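Local coordinates for protein esterase (Xanthomonas oryzae pv. oryzae, PDB 3H2J) that probably hydrolyses carboxylic ester bonds, as an alpha/beta-hydrolase-fold enzyme related to the secretory lipases, at residues P80-G85 with Y118-S123; D106-T111 with T380-I385; A201-S206 with D390-K395. All coordinates share one frame; numbering follows the deposited sequence.

Contact 1. Residues P80-G85 with Y118-S123; sequences PLLGWG and YVVVGS
L82 and V121 lock two neighbouring parallel strands together in the central sheet of an alpha/beta-hydrolase fold, 80-85 running beside 118-123 with the short segments twisted 32° apart. The strands are joined by four backbone bonds: P80 O accepts from V119 N, V119 O from L82 N at 2.8 Å, L82 O from V121 N at 2.9 Å, and V121 O from W84 N. Beta-branched valines suit such a strand, because their bulk at CB favours the extended backbone.

On the face carrying L81, V119 and V121, the neighbour of V121 in the other strand is G83, a hollow with no side chain. V121 fills it: CG1 is turned between the residue's own N and carbonyl carbon (chi1 55°), which brings that methyl 3.6 Å from G83 CA. L81 reaches across with its tip, CD1 lying 3.7 Å from V119 CG1 and a little farther from V121. Helix 141-161 packs over this side, where M152 meets V121.

The other face carries L82, V120 and W84. V120 CG1 nestles 3.9 Å from W84 CB, while the indole itself leads away from 118-123 towards L109 and I385. Beyond V120, G122 brings its CA to W84 O in a CA-H...O contact of 3.4 Å. L113 of helix 108-114 closes over L82 and V120.

At the start of the pair the P80 ring lies obliquely against the Y118 ring, CG 3.6 Å from CD2; Y118 also makes a cation-pi contact with R397. At the far end the strands part and two waters bridge them. W84 O accepts from both; one also donates to S123 O, and the other accepts from S123 N at 3.0 Å.

Contact 2. Residues D106-T111 with T380-I385; sequences DDPLVT and TKESCI
E382 lies across the P108 ring at about a right angle, joining helix 376-396 to the first turn of helix 108-114. Its CB starts 4.0 Å from P108 CG. With CG anti to the backbone N (chi1 -178°) and the chain extended beyond, CB and CG, the apolar part of the chain, and then the carboxylate carbon CD pass across that ring carbon. The tip changes character: OE2 is still 3.9 Å from P108 CG, but it accepts from a water at 2.7 Å. That water is also 2.6 Å from T111 OG1, so it links the two helices where carboxylate and hydroxyl do not meet directly. R112 forms a salt bridge with OE2 as well, which would favour a charged glutamate.

The next helical turn brings I385 to another part of the ring, CD1 reaching P108 CB at 3.6 Å; a long isoleucine branch suits this more buried position. On a further flank K381, fully extended, stretches its NZ to D107 OD1, 3.5 Å away, in a salt bridge whose hydrogen bond is long and weak.

While OD1 of D107 meets K381, OD2 caps L109 N at 3.0 Å, met on the anti side, 32° out of the carboxylate plane. The backbone O of D107 takes V110 N and T111 N. An aspartate at the N-cap followed by a proline in the first turn, where no amide hydrogen is needed, is a classic helix start.

Contact 3. Residues A201-S206 with D390-K395; sequences ASAPIS and DQLLDK
A201 CB rests against two successive leucines of the C-terminal helix. L392 CG and L393 CD2 are each 4.0 Å from A201 CB, one leucine meeting the methyl by its branch point and the other by a tip. A203, two residues on and pointing to the same side of the strand, stands farther off, its CB 4.4 Å from both L392 CD2 and L393 CD2. Small alanines suit this side because the helix, running 151° to the strand, lies just 8.3 Å from it between axes. L393, with CG beside its own backbone N (chi1 -51°), sends its end back to the strand and also rests on M171 of the adjoining strand; L392 likewise reaches L329 on the other side.

A methyl against a carbonyl makes the second kind of contact: L392 CD2 sits 3.3 Å from S202 O, a tight fit over the strand backbone.

Polar bonding runs elsewhere. S202, whose CB faces away from the helix, gives its OG to Q186, and the strand's backbone bonds run to L172 and to L329 in the flanking strands.

No hydrogen bond joins helix and strand here, so the fit rests on shape and on buried hydrocarbon. Such packing is non-directional: the apolar side of an amphipathic helix lies on the sheet, while D390, Q391, D394 and K395 stay on the exposed side.

How the contacts relate
The three contacts lie with their centres about 13 Å apart, and helix 376-396 runs past all of them. W84 of contact 1 packs into contact 2, its CD2 3.6 Å from L109 CD2 and its CH2 3.8 Å from I385 CD1. Y118 reaches the far end of that helix, OH lying 3.1 Å from D394 N in contact 3. Contacts 2 and 3 meet where T380 OG1 and S206 OG, 2.7 Å apart, probably share a hydrogen bond; close by, C384 forms a disulfide with C331. S206 touches H377 and D336, which with S176 probably form the Ser-His-Asp triad expected of this fold, and W84 touches the probable nucleophile elbow.

Contact 1. Residues P80-G85 with Y118-S123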
ATOM      1  N   PRO A  80      -4.686 -17.530  10.012  1.00 18.61           N
ATOM      2  CA  PRO A  80      -4.196 -17.292   8.655  1.00 16.26           C
ATOM      3  C   PRO A  80      -3.274 -16.080   8.826  1.00 15.94           C
ATOM      4  O   PRO A  80      -3.479 -15.275   9.745  1.00 16.28           O
ATOM      5  CB  PRO A  80      -5.469 -16.951   7.882  1.00 16.94           C
ATOM      6  CG  PRO A  80      -6.326 -16.289   8.918  1.00 17.95           C
ATOM      7  CD  PRO A  80      -6.119 -17.192  10.120  1.00 19.18           C
ATOM      8  N   LEU A  81      -2.257 -15.961   7.975  1.00 16.16           N
ATOM      9  CA  LEU A  81      -1.316 -14.846   8.047  1.00 16.98           C
ATOM     10  C   LEU A  81      -1.662 -13.857   6.939  1.00 17.37           C
ATOM     11  O   LEU A  81      -1.613 -14.197   5.763  1.00 16.90           O
ATOM     12  CB  LEU A  81       0.117 -15.349   7.861  1.00 17.91           C
ATOM     13  CG  LEU A  81       1.242 -14.312   7.938  1.00 21.64           C
ATOM     14  CD1 LEU A  81       1.288 -13.714   9.337  1.00 20.78           C
ATOM     15  CD2 LEU A  81       2.574 -14.972   7.598  1.00 23.09           C
ATOM     16  N   LEU A  82      -2.019 -12.638   7.314  1.00 16.07           N
ATOM     17  CA  LEU A  82      -2.387 -11.634   6.325  1.00 16.96           C
ATOM     18  C   LEU A  82      -1.363 -10.522   6.200  1.00 15.26           C
ATOM     19  O   LEU A  82      -1.191  -9.721   7.120  1.00 14.89           O
ATOM     20  CB  LEU A  82      -3.748 -11.025   6.679  1.00 18.81           C
ATOM     21  CG  LEU A  82      -4.192  -9.801   5.866  1.00 20.24           C
ATOM     22  CD1 LEU A  82      -4.488 -10.206   4.432  1.00 20.42           C
ATOM     23  CD2 LEU A  82      -5.429  -9.194   6.506  1.00 22.75           C
ATOM     24  N   GLY A  83      -0.685 -10.480   5.055  1.00 14.66           N
ATOM     25  CA  GLY A  83       0.292  -9.438   4.803  1.00 14.84           C
ATOM     26  C   GLY A  83      -0.468  -8.192   4.380  1.00 14.61           C
ATOM     27  O   GLY A  83      -1.351  -8.266   3.524  1.00 14.42           O
ATOM     28  N   TRP A  84      -0.132  -7.051   4.974  1.00 14.04           N
ATOM     29  CA  TRP A  84      -0.822  -5.795   4.670  1.00 13.97           C
ATOM     30  C   TRP A  84       0.076  -4.698   4.114  1.00 14.60           C
ATOM     31  O   TRP A  84       1.217  -4.538   4.545  1.00 14.91           O
ATOM     32  CB  TRP A  84      -1.510  -5.269   5.931  1.00 14.58           C
ATOM     33  CG  TRP A  84      -2.151  -3.919   5.750  1.00 12.72           C
ATOM     34  CD1 TRP A  84      -1.648  -2.709   6.132  1.00 11.96           C
ATOM     35  CD2 TRP A  84      -3.422  -3.654   5.140  1.00 12.96           C
ATOM     36  NE1 TRP A  84      -2.532  -1.703   5.802  1.00 14.10           N
ATOM     37  CE2 TRP A  84      -3.628  -2.258   5.192  1.00 13.14           C
ATOM     38  CE3 TRP A  84      -4.406  -4.467   4.557  1.00 12.91           C
ATOM     39  CZ2 TRP A  84      -4.784  -1.650   4.682  1.00 14.62           C
ATOM     40  CZ3 TRP A  84      -5.558  -3.861   4.046  1.00 13.65           C
ATOM     41  CH2 TRP A  84      -5.735  -2.467   4.115  1.00 14.79           C
ATOM     42  N   GLY A  85      -0.452  -3.942   3.154  1.00 13.41           N
ATOM     43  CA  GLY A  85       0.296  -2.845   2.566  1.00 13.62           C
ATOM     44  C   GLY A  85      -0.367  -1.527   2.933  1.00 14.27           C
ATOM     45  O   GLY A  85      -1.534  -1.299   2.593  1.00 12.85           O
ATOM     46  N   TYR A 118      -7.479 -12.751  12.267  1.00 16.72           N
ATOM     47  CA  TYR A 118      -6.446 -12.689  11.250  1.00 16.48           C
ATOM     48  C   TYR A 118      -5.186 -12.097  11.858  1.00 16.60           C
ATOM     49  O   TYR A 118      -5.227 -11.017  12.452  1.00 14.85           O
ATOM     50  CB  TYR A 118      -6.860 -11.805  10.066  1.00 17.99           C
ATOM     51  CG  TYR A 118      -8.025 -12.316   9.250  1.00 18.61           C
ATOM     52  CD1 TYR A 118      -9.339 -11.997   9.593  1.00 18.68           C
ATOM     53  CD2 TYR A 118      -7.815 -13.116   8.129  1.00 20.05           C
ATOM     54  CE1 TYR A 118     -10.411 -12.458   8.836  1.00 18.55           C
ATOM     55  CE2 TYR A 118      -8.882 -13.585   7.368  1.00 21.21           C
ATOM     56  CZ  TYR A 118     -10.176 -13.251   7.728  1.00 21.05           C
ATOM     57  OH  TYR A 118     -11.231 -13.718   6.977  1.00 23.06           O
ATOM     58  N   VAL A 119      -4.077 -12.819  11.744  1.00 15.14           N
ATOM     59  CA  VAL A 119      -2.805 -12.296  12.223  1.00 14.28           C
ATOM     60  C   VAL A 119      -2.459 -11.327  11.091  1.00 16.04           C
ATOM     61  O   VAL A 119      -2.434 -11.721   9.924  1.00 16.00           O
ATOM     62  CB  VAL A 119      -1.723 -13.402  12.308  1.00 14.79           C
ATOM     63  CG1 VAL A 119      -0.348 -12.781  12.562  1.00 13.46           C
ATOM     64  CG2 VAL A 119      -2.066 -14.377  13.420  1.00 14.88           C
ATOM     65  N   VAL A 120      -2.230 -10.060  11.422  1.00 14.43           N
ATOM     66  CA  VAL A 120      -1.912  -9.069  10.402  1.00 15.00           C
ATOM     67  C   VAL A 120      -0.467  -8.603  10.518  1.00 16.08           C
ATOM     68  O   VAL A 120       0.006  -8.287  11.605  1.00 16.12           O
ATOM     69  CB  VAL A 120      -2.843  -7.827  10.507  1.00 14.97           C
ATOM     70  CG1 VAL A 120      -2.573  -6.867   9.348  1.00 16.22           C
ATOM     71  CG2 VAL A 120      -4.302  -8.262  10.493  1.00 14.67           C
ATOM     72  N   VAL A 121       0.232  -8.584   9.387  1.00 15.49           N
ATOM     73  CA  VAL A 121       1.613  -8.130   9.347  1.00 17.00           C
ATOM     74  C   VAL A 121       1.763  -7.085   8.252  1.00 16.87           C
ATOM     75  O   VAL A 121       1.340  -7.296   7.120  1.00 17.23           O
ATOM     76  CB  VAL A 121       2.599  -9.285   9.067  1.00 17.66           C
ATOM     77  CG1 VAL A 121       2.212 -10.007   7.789  1.00 20.97           C
ATOM     78  CG2 VAL A 121       4.020  -8.737   8.952  1.00 16.14           C
ATOM     79  N   GLY A 122       2.357  -5.951   8.605  1.00 16.73           N
ATOM     80  CA  GLY A 122       2.567  -4.895   7.636  1.00 16.92           C
ATOM     81  C   GLY A 122       3.947  -4.293   7.797  1.00 17.40           C
ATOM     82  O   GLY A 122       4.393  -4.060   8.915  1.00 17.15           O
ATOM     83  N   SER A 123       4.635  -4.067   6.684  1.00 16.45           N
ATOM     84  CA  SER A 123       5.957  -3.459   6.715  1.00 15.58           C
ATOM     85  C   SER A 123       5.759  -1.954   6.598  1.00 15.89           C
ATOM     86  O   SER A 123       4.811  -1.505   5.959  1.00 15.09           O
ATOM     87  CB  SER A 123       6.796  -3.954   5.537  1.00 15.90           C
ATOM     88  OG  SER A 123       7.976  -3.191   5.394  1.00 13.20           O
TER
HETATM   89  O   HOH W   1       2.197  -2.072   5.338  1.00 13.80           O
HETATM   90  O   HOH W   2       3.716  -4.534   3.896  1.00 15.69           O

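Contact 2. Residues D106-T111 with T380-I385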
ATOM      1  N   ASP A 106      -8.032   2.291  17.278  1.00 20.77           N
ATOM      2  CA  ASP A 106      -9.096   2.634  16.337  1.00 23.35           C
ATOM      3  C   ASP A 106      -8.603   2.664  14.897  1.00 23.23           C
ATOM      4  O   ASP A 106      -8.385   3.731  14.319  1.00 24.22           O
ATOM      5  CB  ASP A 106      -9.719   3.986  16.687  1.00 26.97           C
ATOM      6  CG  ASP A 106     -10.869   4.349  15.763  1.00 32.31           C
ATOM      7  OD1 ASP A 106     -11.795   3.524  15.613  1.00 32.69           O
ATOM      8  OD2 ASP A 106     -10.851   5.458  15.186  1.00 38.15           O
ATOM      9  N   ASP A 107      -8.425   1.480  14.329  1.00 21.62           N
ATOM     10  CA  ASP A 107      -7.974   1.335  12.952  1.00 22.92           C
ATOM     11  C   ASP A 107      -8.587   0.045  12.433  1.00 20.49           C
ATOM     12  O   ASP A 107      -8.607  -0.959  13.140  1.00 20.11           O
ATOM     13  CB  ASP A 107      -6.451   1.231  12.888  1.00 25.52           C
ATOM     14  CG  ASP A 107      -5.931   1.258  11.465  1.00 28.58           C
ATOM     15  OD1 ASP A 107      -5.692   2.368  10.937  1.00 29.83           O
ATOM     16  OD2 ASP A 107      -5.781   0.171  10.868  1.00 30.13           O
ATOM     17  N   PRO A 108      -9.098   0.053  11.194  1.00 19.38           N
ATOM     18  CA  PRO A 108      -9.712  -1.145  10.613  1.00 19.14           C
ATOM     19  C   PRO A 108      -8.855  -2.410  10.702  1.00 17.48           C
ATOM     20  O   PRO A 108      -9.390  -3.509  10.747  1.00 16.75           O
ATOM     21  CB  PRO A 108      -9.986  -0.726   9.175  1.00 19.10           C
ATOM     22  CG  PRO A 108     -10.274   0.739   9.314  1.00 22.74           C
ATOM     23  CD  PRO A 108      -9.194   1.194  10.265  1.00 20.66           C
ATOM     24  N   LEU A 109      -7.532  -2.264  10.719  1.00 18.51           N
ATOM     25  CA  LEU A 109      -6.663  -3.438  10.818  1.00 18.01           C
ATOM     26  C   LEU A 109      -6.916  -4.155  12.138  1.00 18.82           C
ATOM     27  O   LEU A 109      -6.853  -5.383  12.215  1.00 18.82           O
ATOM     28  CB  LEU A 109      -5.189  -3.043  10.722  1.00 17.95           C
ATOM     29  CG  LEU A 109      -4.748  -2.524   9.356  1.00 18.86           C
ATOM     30  CD1 LEU A 109      -3.239  -2.320   9.355  1.00 20.41           C
ATOM     31  CD2 LEU A 109      -5.166  -3.516   8.271  1.00 16.52           C
ATOM     32  N   VAL A 110      -7.204  -3.380  13.178  1.00 17.49           N
ATOM     33  CA  VAL A 110      -7.486  -3.947  14.493  1.00 16.21           C
ATOM     34  C   VAL A 110      -8.968  -4.302  14.627  1.00 15.83           C
ATOM     35  O   VAL A 110      -9.324  -5.445  14.915  1.00 16.91           O
ATOM     36  CB  VAL A 110      -7.146  -2.946  15.625  1.00 16.18           C
ATOM     37  CG1 VAL A 110      -7.568  -3.522  16.976  1.00 17.59           C
ATOM     38  CG2 VAL A 110      -5.655  -2.637  15.622  1.00 16.91           C
ATOM     39  N   THR A 111      -9.821  -3.308  14.402  1.00 16.30           N
ATOM     40  CA  THR A 111     -11.272  -3.459  14.546  1.00 16.56           C
ATOM     41  C   THR A 111     -12.002  -4.381  13.565  1.00 16.85           C
ATOM     42  O   THR A 111     -13.025  -4.972  13.917  1.00 18.86           O
ATOM     43  CB  THR A 111     -11.970  -2.074  14.499  1.00 18.15           C
ATOM     44  OG1 THR A 111     -11.820  -1.498  13.194  1.00 16.82           O
ATOM     45  CG2 THR A 111     -11.355  -1.135  15.525  1.00 16.68           C
ATOM     46  N   THR A 380     -12.971   4.109   0.759  1.00 33.52           N
ATOM     47  CA  THR A 380     -12.859   2.724   0.310  1.00 32.15           C
ATOM     48  C   THR A 380     -12.018   1.865   1.237  1.00 31.80           C
ATOM     49  O   THR A 380     -12.048   0.641   1.149  1.00 32.71           O
ATOM     50  CB  THR A 380     -12.245   2.628  -1.109  1.00 30.16           C
ATOM     51  OG1 THR A 380     -10.868   3.026  -1.070  1.00 23.68           O
ATOM     52  CG2 THR A 380     -13.005   3.523  -2.074  1.00 28.93           C
ATOM     53  N   LYS A 381     -11.269   2.496   2.130  1.00 30.69           N
ATOM     54  CA  LYS A 381     -10.420   1.735   3.030  1.00 31.51           C
ATOM     55  C   LYS A 381     -11.226   0.754   3.881  1.00 30.24           C
ATOM     56  O   LYS A 381     -11.150  -0.462   3.679  1.00 29.58           O
ATOM     57  CB  LYS A 381      -9.626   2.675   3.935  1.00 32.13           C
ATOM     58  CG  LYS A 381      -8.654   1.951   4.846  1.00 35.27           C
ATOM     59  CD  LYS A 381      -7.907   2.920   5.734  1.00 36.53           C
ATOM     60  CE  LYS A 381      -6.979   2.183   6.671  1.00 38.58           C
ATOM     61  NZ  LYS A 381      -6.260   3.113   7.589  1.00 40.09           N
ATOM     62  N   GLU A 382     -12.001   1.284   4.821  1.00 27.10           N
ATOM     63  CA  GLU A 382     -12.795   0.443   5.710  1.00 24.77           C
ATOM     64  C   GLU A 382     -13.928  -0.290   4.994  1.00 23.11           C
ATOM     65  O   GLU A 382     -14.174  -1.464   5.254  1.00 20.92           O
ATOM     66  CB  GLU A 382     -13.349   1.283   6.869  1.00 26.75           C
ATOM     67  CG  GLU A 382     -14.148   0.479   7.882  1.00 29.67           C
ATOM     68  CD  GLU A 382     -14.264   1.169   9.228  1.00 32.24           C
ATOM     69  OE1 GLU A 382     -14.615   2.368   9.259  1.00 34.55           O
ATOM     70  OE2 GLU A 382     -14.009   0.508  10.258  1.00 32.11           O
ATOM     71  N   SER A 383     -14.617   0.405   4.093  1.00 22.11           N
ATOM     72  CA  SER A 383     -15.712  -0.197   3.342  1.00 22.38           C
ATOM     73  C   SER A 383     -15.215  -1.426   2.581  1.00 20.68           C
ATOM     74  O   SER A 383     -15.818  -2.500   2.645  1.00 19.78           O
ATOM     75  CB  SER A 383     -16.289   0.826   2.360  1.00 24.59           C
ATOM     76  OG  SER A 383     -17.399   0.295   1.669  1.00 30.84           O
ATOM     77  N   CYS A 384     -14.111  -1.268   1.861  1.00 19.11           N
ATOM     78  CA  CYS A 384     -13.538  -2.375   1.103  1.00 20.48           C
ATOM     79  C   CYS A 384     -12.944  -3.465   1.986  1.00 19.91           C
ATOM     80  O   CYS A 384     -12.984  -4.641   1.629  1.00 19.97           O
ATOM     81  CB  CYS A 384     -12.466  -1.870   0.136  1.00 21.52           C
ATOM     82  SG  CYS A 384     -13.085  -1.429  -1.520  1.00 24.10           S
ATOM     83  N   ILE A 385     -12.381  -3.083   3.131  1.00 19.90           N
ATOM     84  CA  ILE A 385     -11.804  -4.070   4.037  1.00 19.77           C
ATOM     85  C   ILE A 385     -12.896  -5.038   4.510  1.00 18.90           C
ATOM     86  O   ILE A 385     -12.696  -6.251   4.547  1.00 19.28           O
ATOM     87  CB  ILE A 385     -11.130  -3.390   5.263  1.00 19.61           C
ATOM     88  CG1 ILE A 385      -9.790  -2.779   4.838  1.00 19.92           C
ATOM     89  CG2 ILE A 385     -10.911  -4.400   6.381  1.00 19.56           C
ATOM     90  CD1 ILE A 385      -9.027  -2.078   5.964  1.00 22.13           C
TER
HETATM   91  O   HOH W   3     -13.142   0.703  12.828  1.00 41.23           O

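Contact 3. Residues A201-S206 with D390-K395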
ATOM      1  N   ALA A 201      -5.531 -16.193  -0.823  1.00 14.40           N
ATOM      2  CA  ALA A 201      -6.383 -15.060  -1.161  1.00 15.70           C
ATOM      3  C   ALA A 201      -5.607 -13.756  -1.218  1.00 15.20           C
ATOM      4  O   ALA A 201      -4.679 -13.541  -0.446  1.00 16.50           O
ATOM      5  CB  ALA A 201      -7.521 -14.942  -0.146  1.00 16.10           C
ATOM      6  N   SER A 202      -5.991 -12.898  -2.155  1.00 15.89           N
ATOM      7  CA  SER A 202      -5.371 -11.592  -2.312  1.00 15.05           C
ATOM      8  C   SER A 202      -6.500 -10.602  -2.562  1.00 15.20           C
ATOM      9  O   SER A 202      -7.378 -10.849  -3.392  1.00 14.47           O
ATOM     10  CB  SER A 202      -4.410 -11.585  -3.499  1.00 16.11           C
ATOM     11  OG  SER A 202      -3.812 -10.305  -3.649  1.00 17.51           O
ATOM     12  N   ALA A 203      -6.488  -9.484  -1.849  1.00 13.67           N
ATOM     13  CA  ALA A 203      -7.543  -8.501  -2.032  1.00 15.42           C
ATOM     14  C   ALA A 203      -7.026  -7.072  -2.056  1.00 15.50           C
ATOM     15  O   ALA A 203      -7.171  -6.329  -1.082  1.00 17.53           O
ATOM     16  CB  ALA A 203      -8.573  -8.658  -0.953  1.00 16.90           C
ATOM     17  N   PRO A 204      -6.393  -6.676  -3.168  1.00 14.15           N
ATOM     18  CA  PRO A 204      -5.864  -5.315  -3.297  1.00 14.94           C
ATOM     19  C   PRO A 204      -7.028  -4.326  -3.256  1.00 13.29           C
ATOM     20  O   PRO A 204      -8.087  -4.583  -3.833  1.00 16.13           O
ATOM     21  CB  PRO A 204      -5.176  -5.335  -4.662  1.00 13.67           C
ATOM     22  CG  PRO A 204      -4.770  -6.776  -4.827  1.00 15.54           C
ATOM     23  CD  PRO A 204      -5.985  -7.516  -4.308  1.00 13.33           C
ATOM     24  N   ILE A 205      -6.822  -3.194  -2.595  1.00 12.33           N
ATOM     25  CA  ILE A 205      -7.856  -2.178  -2.465  1.00 14.07           C
ATOM     26  C   ILE A 205      -7.441  -0.827  -3.037  1.00 11.86           C
ATOM     27  O   ILE A 205      -6.442  -0.243  -2.611  1.00 12.52           O
ATOM     28  CB  ILE A 205      -8.225  -1.948  -0.977  1.00 17.93           C
ATOM     29  CG1 ILE A 205      -8.669  -3.262  -0.330  1.00 18.89           C
ATOM     30  CG2 ILE A 205      -9.311  -0.878  -0.865  1.00 15.28           C
ATOM     31  CD1 ILE A 205      -9.939  -3.820  -0.896  1.00 26.81           C
ATOM     32  N   SER A 206      -8.218  -0.344  -4.003  1.00 11.10           N
ATOM     33  CA  SER A 206      -8.000   0.954  -4.627  1.00 12.37           C
ATOM     34  C   SER A 206      -6.556   1.229  -5.002  1.00 12.06           C
ATOM     35  O   SER A 206      -6.028   2.310  -4.716  1.00 10.80           O
ATOM     36  CB  SER A 206      -8.499   2.063  -3.692  1.00 13.55           C
ATOM     37  OG  SER A 206      -9.836   1.822  -3.293  1.00 12.55           O
ATOM     38  N   ASP A 390     -15.485 -10.323   4.168  1.00 20.87           N
ATOM     39  CA  ASP A 390     -16.702 -11.126   4.050  1.00 22.36           C
ATOM     40  C   ASP A 390     -16.834 -11.948   2.774  1.00 23.37           C
ATOM     41  O   ASP A 390     -17.259 -13.105   2.817  1.00 22.72           O
ATOM     42  CB  ASP A 390     -17.939 -10.226   4.161  1.00 24.27           C
ATOM     43  CG  ASP A 390     -17.994  -9.464   5.471  1.00 24.45           C
ATOM     44  OD1 ASP A 390     -17.307  -9.879   6.424  1.00 26.78           O
ATOM     45  OD2 ASP A 390     -18.734  -8.458   5.547  1.00 24.46           O
ATOM     46  N   GLN A 391     -16.475 -11.345   1.642  1.00 22.21           N
ATOM     47  CA  GLN A 391     -16.609 -12.000   0.347  1.00 24.09           C
ATOM     48  C   GLN A 391     -15.458 -12.882  -0.134  1.00 23.46           C
ATOM     49  O   GLN A 391     -15.680 -13.781  -0.945  1.00 23.99           O
ATOM     50  CB  GLN A 391     -16.929 -10.947  -0.717  1.00 25.32           C
ATOM     51  CG  GLN A 391     -18.309 -10.323  -0.553  1.00 27.73           C
ATOM     52  CD  GLN A 391     -18.621  -9.295  -1.622  1.00 32.22           C
ATOM     53  OE1 GLN A 391     -18.336  -9.503  -2.803  1.00 34.27           O
ATOM     54  NE2 GLN A 391     -19.221  -8.180  -1.215  1.00 33.29           N
ATOM     55  N   LEU A 392     -14.242 -12.649   0.351  1.00 20.22           N
ATOM     56  CA  LEU A 392     -13.118 -13.470  -0.095  1.00 19.91           C
ATOM     57  C   LEU A 392     -12.259 -14.098   0.996  1.00 19.18           C
ATOM     58  O   LEU A 392     -12.081 -15.312   1.024  1.00 19.33           O
ATOM     59  CB  LEU A 392     -12.198 -12.671  -1.031  1.00 19.41           C
ATOM     60  CG  LEU A 392     -10.997 -13.479  -1.550  1.00 20.81           C
ATOM     61  CD1 LEU A 392     -11.492 -14.589  -2.478  1.00 22.62           C
ATOM     62  CD2 LEU A 392     -10.020 -12.575  -2.286  1.00 21.20           C
ATOM     63  N   LEU A 393     -11.717 -13.272   1.885  1.00 18.65           N
ATOM     64  CA  LEU A 393     -10.835 -13.765   2.941  1.00 18.07           C
ATOM     65  C   LEU A 393     -11.451 -14.846   3.827  1.00 19.37           C
ATOM     66  O   LEU A 393     -10.850 -15.900   4.033  1.00 19.42           O
ATOM     67  CB  LEU A 393     -10.355 -12.598   3.805  1.00 19.71           C
ATOM     68  CG  LEU A 393      -9.749 -11.407   3.049  1.00 20.31           C
ATOM     69  CD1 LEU A 393      -9.141 -10.443   4.059  1.00 21.23           C
ATOM     70  CD2 LEU A 393      -8.681 -11.880   2.064  1.00 19.48           C
ATOM     71  N   ASP A 394     -12.648 -14.587   4.348  1.00 19.77           N
ATOM     72  CA  ASP A 394     -13.315 -15.552   5.215  1.00 22.08           C
ATOM     73  C   ASP A 394     -13.545 -16.888   4.514  1.00 22.77           C
ATOM     74  O   ASP A 394     -13.398 -17.949   5.121  1.00 21.19           O
ATOM     75  CB  ASP A 394     -14.654 -14.985   5.707  1.00 24.36           C
ATOM     76  CG  ASP A 394     -15.370 -15.922   6.672  1.00 26.23           C
ATOM     77  OD1 ASP A 394     -16.135 -16.801   6.214  1.00 26.90           O
ATOM     78  OD2 ASP A 394     -15.156 -15.784   7.896  1.00 28.32           O
ATOM     79  N   LYS A 395     -13.889 -16.838   3.231  1.00 23.08           N
ATOM     80  CA  LYS A 395     -14.151 -18.060   2.480  1.00 24.93           C
ATOM     81  C   LYS A 395     -12.895 -18.874   2.205  1.00 23.29           C
ATOM     82  O   LYS A 395     -12.958 -20.098   2.096  1.00 22.39           O
ATOM     83  CB  LYS A 395     -14.840 -17.732   1.151  1.00 27.61           C
ATOM     84  CG  LYS A 395     -16.075 -16.863   1.303  1.00 32.97           C
ATOM     85  CD  LYS A 395     -16.829 -16.745  -0.013  1.00 35.94           C
ATOM     86  CE  LYS A 395     -17.962 -15.736   0.082  1.00 38.15           C
ATOM     87  NZ  LYS A 395     -18.899 -16.051   1.191  1.00 40.07           N
TER